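Local coordinates for protein putative aldehyde dehydrogenase AldY (Bacillus subtilis, PDB 4DNG) that probably oxidises aldehydes to carboxylates with NAD(+) as the electron acceptor and may protect the cell against stress from ethanol and related compounds, at residues 19-23 and 210-214; 216-220 and 238-242. All blocks are in the same frame, centred on the assembly; numbering follows the deposited sequence.

Contact 1 of 2, residues 19-23 and 210-214; sequences ESGRT and DVKEI
R22 shares its guanidinium group between two acidic side chains, D210 and E213, and this salt-bridge network carries most of the contact. Toward D210 the grip is end-on: NH2 of R22 gives a hydrogen bond of 2.6 Å to OD1 of D210, on that oxygen's syn lone pair, while NH1 of R22 reaches OD2 of D210 at 3.0 Å. The two planes are only 23° apart, which suits this end-on pairing. Toward E213 the grip is side-on, since NE of R22 bonds to OE2 of E213 at 3.2 Å and NH2 of R22 adds a second bond to the same oxygen, both on its anti lone pair. A bend at chi3 (-62°) in the arginine chain turns the group so that both carboxylates lie along its edge, near its plane, which fixes its rotation.

Within 210-214 a capping bond adds to this. D210 is the N-cap of helix 211-214, and its OD1 accepts from the backbone N of E213 at 2.9 Å, from above the carboxylate plane, while also holding R22.

Packing is slighter. CB of S20 lies 3.2 Å from OE1 of E213, and CB of K212 comes within 3.2 Å of NH2 of R22. Within the loop, OG of S20 accepts from the backbone N of R22 at 3.0 Å, and R22 also has backbone hydrogen bonds with L40. An ST turn thus shapes the loop between strands 14-16 and 23-27, and its arginine meets a capped helix start in a surface salt-bridge network.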
loop_
_atom_site.group_PDB
_atom_site.type_symbol
_atom_site.label_atom_id
_atom_site.label_comp_id
_atom_site.label_asym_id
_atom_site.label_seq_id
_atom_site.Cartn_x
_atom_site.Cartn_y
_atom_site.Cartn_z
ATOM N N GLU A 19 -0.844 -1.354 -34.170
ATOM C CA GLU A 19 0.248 -1.153 -35.104
ATOM C C GLU A 19 1.233 -2.312 -35.160
ATOM O O GLU A 19 2.303 -2.180 -35.747
ATOM C CB GLU A 19 0.999 0.126 -34.740
ATOM C CG GLU A 19 0.235 1.401 -35.026
ATOM C CD GLU A 19 0.326 1.796 -36.479
ATOM O OE1 GLU A 19 -0.335 1.149 -37.324
ATOM O OE2 GLU A 19 1.071 2.757 -36.771
ATOM N N SER A 20 0.886 -3.442 -34.561
ATOM C CA SER A 20 1.880 -4.493 -34.341
ATOM C C SER A 20 1.950 -5.490 -35.481
ATOM O O SER A 20 2.876 -6.297 -35.540
ATOM C CB SER A 20 1.552 -5.254 -33.061
ATOM O OG SER A 20 0.739 -6.390 -33.331
ATOM N N GLY A 21 0.955 -5.451 -36.361
ATOM C CA GLY A 21 0.827 -6.409 -37.447
ATOM C C GLY A 21 -0.036 -7.602 -37.079
ATOM O O GLY A 21 -0.660 -8.215 -37.938
ATOM N N ARG A 22 -0.081 -7.922 -35.793
ATOM C CA ARG A 22 -0.707 -9.157 -35.318
ATOM C C ARG A 22 -2.171 -8.905 -35.012
ATOM O O ARG A 22 -2.570 -7.776 -34.707
ATOM C CB ARG A 22 0.010 -9.693 -34.057
ATOM C CG ARG A 22 1.363 -10.368 -34.305
ATOM C CD ARG A 22 1.713 -11.380 -33.197
ATOM N NE ARG A 22 1.818 -10.675 -31.940
ATOM C CZ ARG A 22 1.135 -10.939 -30.839
ATOM N NH1 ARG A 22 0.321 -11.993 -30.761
ATOM N NH2 ARG A 22 1.325 -10.151 -29.790
ATOM N N THR A 23 -2.976 -9.956 -35.094
ATOM C CA THR A 23 -4.390 -9.835 -34.781
ATOM C C THR A 23 -4.865 -11.072 -34.043
ATOM O O THR A 23 -4.223 -12.118 -34.087
ATOM C CB THR A 23 -5.251 -9.711 -36.031
ATOM O OG1 THR A 23 -5.234 -10.963 -36.703
ATOM C CG2 THR A 23 -4.730 -8.626 -36.974
ATOM N N ASP A 210 -1.803 -7.639 -26.200
ATOM C CA ASP A 210 -1.522 -8.825 -25.409
ATOM C C ASP A 210 -0.131 -8.699 -24.826
ATOM O O ASP A 210 0.628 -7.782 -25.161
ATOM C CB ASP A 210 -1.748 -10.134 -26.214
ATOM C CG ASP A 210 -0.729 -10.343 -27.335
ATOM O OD1 ASP A 210 0.091 -9.435 -27.580
ATOM O OD2 ASP A 210 -0.736 -11.426 -27.978
ATOM N N VAL A 211 0.187 -9.584 -23.904
ATOM C CA VAL A 211 1.470 -9.508 -23.236
ATOM C C VAL A 211 2.606 -9.786 -24.223
ATOM O O VAL A 211 3.705 -9.232 -24.110
ATOM C CB VAL A 211 1.466 -10.386 -21.984
ATOM C CG1 VAL A 211 2.864 -10.567 -21.462
ATOM C CG2 VAL A 211 0.554 -9.739 -20.923
ATOM N N LYS A 212 2.311 -10.590 -25.236
ATOM C CA LYS A 212 3.261 -10.819 -26.307
ATOM C C LYS A 212 3.723 -9.479 -26.947
ATOM O O LYS A 212 4.880 -9.325 -27.318
ATOM C CB LYS A 212 2.653 -11.743 -27.343
ATOM C CG LYS A 212 2.572 -13.179 -26.869
ATOM C CD LYS A 212 1.836 -14.051 -27.866
ATOM C CE LYS A 212 1.939 -15.521 -27.490
ATOM N NZ LYS A 212 1.289 -16.415 -28.500
ATOM N N GLU A 213 2.821 -8.513 -27.072
ATOM C CA GLU A 213 3.221 -7.193 -27.532
ATOM C C GLU A 213 3.904 -6.392 -26.428
ATOM O O GLU A 213 4.919 -5.759 -26.651
ATOM C CB GLU A 213 2.036 -6.414 -28.094
ATOM C CG GLU A 213 1.657 -6.798 -29.515
ATOM C CD GLU A 213 2.830 -6.814 -30.481
ATOM O OE1 GLU A 213 3.521 -5.784 -30.584
ATOM O OE2 GLU A 213 3.042 -7.852 -31.158
ATOM N N ILE A 214 3.379 -6.482 -25.223
ATOM C CA ILE A 214 3.570 -5.430 -24.260
ATOM C C ILE A 214 4.454 -5.788 -23.080
ATOM O O ILE A 214 4.907 -4.921 -22.360
ATOM C CB ILE A 214 2.169 -4.842 -23.956
ATOM C CG1 ILE A 214 2.066 -3.492 -24.669
ATOM C CG2 ILE A 214 1.717 -4.919 -22.481
ATOM C CD1 ILE A 214 0.653 -3.032 -24.917
#

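Contact 2 of 2, residues 216-220 and 238-242; sequences DGMLT and HIGEI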
loop_
_atom_site.group_PDB
_atom_site.type_symbol
_atom_site.label_atom_id
_atom_site.label_comp_id
_atom_site.label_asym_id
_atom_site.label_seq_id
_atom_site.Cartn_x
_atom_site.Cartn_y
_atom_site.Cartn_z
ATOM N N ASP A 216 5.893 -6.294 -19.716
ATOM C CA ASP A 216 5.472 -5.726 -18.442
ATOM C C ASP A 216 5.053 -4.243 -18.572
ATOM O O ASP A 216 4.745 -3.590 -17.569
ATOM C CB ASP A 216 6.560 -5.927 -17.375
ATOM C CG ASP A 216 6.716 -7.391 -16.959
ATOM O OD1 ASP A 216 5.682 -8.105 -16.888
ATOM O OD2 ASP A 216 7.876 -7.823 -16.706
ATOM N N GLY A 217 5.020 -3.729 -19.807
ATOM C CA GLY A 217 4.537 -2.368 -20.117
ATOM C C GLY A 217 3.482 -1.692 -19.232
ATOM O O GLY A 217 3.541 -0.483 -19.024
ATOM N N MET A 218 2.515 -2.450 -18.700
ATOM C CA MET A 218 1.514 -1.883 -17.802
ATOM C C MET A 218 2.094 -1.628 -16.399
ATOM O O MET A 218 1.472 -0.939 -15.576
ATOM C CB MET A 218 0.302 -2.819 -17.713
ATOM C CG MET A 218 -0.496 -2.963 -19.013
ATOM S SD MET A 218 -1.374 -1.445 -19.431
ATOM C CE MET A 218 -2.585 -1.302 -18.146
ATOM N N LEU A 219 3.301 -2.156 -16.156
ATOM C CA LEU A 219 3.856 -2.271 -14.834
ATOM C C LEU A 219 5.049 -1.357 -14.641
ATOM O O LEU A 219 5.208 -0.741 -13.581
ATOM C CB LEU A 219 4.278 -3.721 -14.577
ATOM C CG LEU A 219 3.293 -4.892 -14.773
ATOM C CD1 LEU A 219 3.867 -6.192 -14.200
ATOM C CD2 LEU A 219 1.929 -4.610 -14.166
ATOM N N THR A 220 5.872 -1.264 -15.679
ATOM C CA THR A 220 7.203 -0.647 -15.624
ATOM C C THR A 220 7.200 0.846 -15.945
ATOM O O THR A 220 8.134 1.584 -15.601
ATOM C CB THR A 220 8.119 -1.310 -16.670
ATOM O OG1 THR A 220 8.290 -2.694 -16.345
ATOM C CG2 THR A 220 9.479 -0.653 -16.651
ATOM N N HIS A 238 4.697 -10.852 -9.138
ATOM C CA HIS A 238 5.471 -10.167 -10.167
ATOM C C HIS A 238 5.124 -8.690 -10.190
ATOM O O HIS A 238 6.004 -7.834 -10.308
ATOM C CB HIS A 238 5.197 -10.856 -11.509
ATOM C CG HIS A 238 6.036 -10.365 -12.677
ATOM N ND1 HIS A 238 7.314 -10.738 -12.862
ATOM C CD2 HIS A 238 5.697 -9.563 -13.775
ATOM C CE1 HIS A 238 7.786 -10.160 -13.984
ATOM N NE2 HIS A 238 6.786 -9.458 -14.549
ATOM N N ILE A 239 3.845 -8.366 -10.068
ATOM C CA ILE A 239 3.442 -6.970 -9.959
ATOM C C ILE A 239 3.949 -6.357 -8.646
ATOM O O ILE A 239 4.515 -5.264 -8.633
ATOM C CB ILE A 239 1.916 -6.833 -10.037
ATOM C CG1 ILE A 239 1.471 -7.239 -11.425
ATOM C CG2 ILE A 239 1.483 -5.401 -9.664
ATOM C CD1 ILE A 239 0.002 -7.551 -11.527
ATOM N N GLY A 240 3.765 -7.078 -7.548
ATOM C CA GLY A 240 4.164 -6.584 -6.225
ATOM C C GLY A 240 5.625 -6.198 -6.144
ATOM O O GLY A 240 5.999 -5.222 -5.495
ATOM N N GLU A 241 6.456 -6.963 -6.826
ATOM C CA GLU A 241 7.876 -6.696 -6.815
ATOM C C GLU A 241 8.185 -5.443 -7.638
ATOM O O GLU A 241 8.922 -4.556 -7.193
ATOM C CB GLU A 241 8.587 -7.943 -7.315
ATOM C CG GLU A 241 9.964 -7.801 -7.930
ATOM C CD GLU A 241 10.246 -8.957 -8.868
ATOM O OE1 GLU A 241 11.206 -9.717 -8.641
ATOM O OE2 GLU A 241 9.460 -9.125 -9.826
ATOM N N ILE A 242 7.590 -5.346 -8.820
ATOM C CA ILE A 242 7.872 -4.226 -9.713
ATOM C C ILE A 242 7.309 -2.944 -9.135
ATOM O O ILE A 242 7.984 -1.922 -9.129
ATOM C CB ILE A 242 7.318 -4.439 -11.139
ATOM C CG1 ILE A 242 8.184 -5.437 -11.890
ATOM C CG2 ILE A 242 7.239 -3.117 -11.908
ATOM C CD1 ILE A 242 7.420 -6.263 -12.907
#
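L219 sets its CD1 methyl against two isoleucines of helix 233-246, 3.8 Å from CG1 of I239 and 3.8 Å from CD1 of I242. Its side chain crosses both at about a right angle, and CD2 of L219 also touches CG1 of I239, so the fork of the leucine straddles that branch. I242 packs with its other branch too: CG2 comes within 3.5 Å of the carbonyl O of L219.

A polar bond borders this apolar patch. NE2 of H238 donates to OD2 of D216 at 2.9 Å, with an N-H...O angle of 151°, and a weak second bond goes to OD1. The carboxylate is in line with the ring's edge but turned 48° from its plane, and OD2 is met from above the carboxylate plane. CD1 of I242 lies over one face of the imidazole, offset toward the rim.

L219 and I239 both rest on I227 of strand 226-231, and L219 also reaches I150. A short, weakly bonded helical turn and helix 233-246 thus pack together over the parallel strands 135-150 and 226-231 of a Rossmann-type NAD(+)-binding domain, next to V235 of the probable NAD(+) site.

In the fold
Burial and chemistry change together across this pair of contacts, whose centres are about 18 Å apart. Contact 1 is a surface contact, held by charge: it ties the loop ahead of strand 23-27 to helix 211-214 and lies away from the annotated sites. Contact 2 is partly buried and mainly apolar, with a single histidine-carboxylate pair at its border, and it joins elements close in sequence, with strand 226-231 between them, beside the probable cofactor site. The two share no element, but helices 211-214 and 217-220 follow one another. A continuous piece of chain is therefore anchored first to a distant N-terminal loop, then to helix 233-246, which also meets the second subunit through E241.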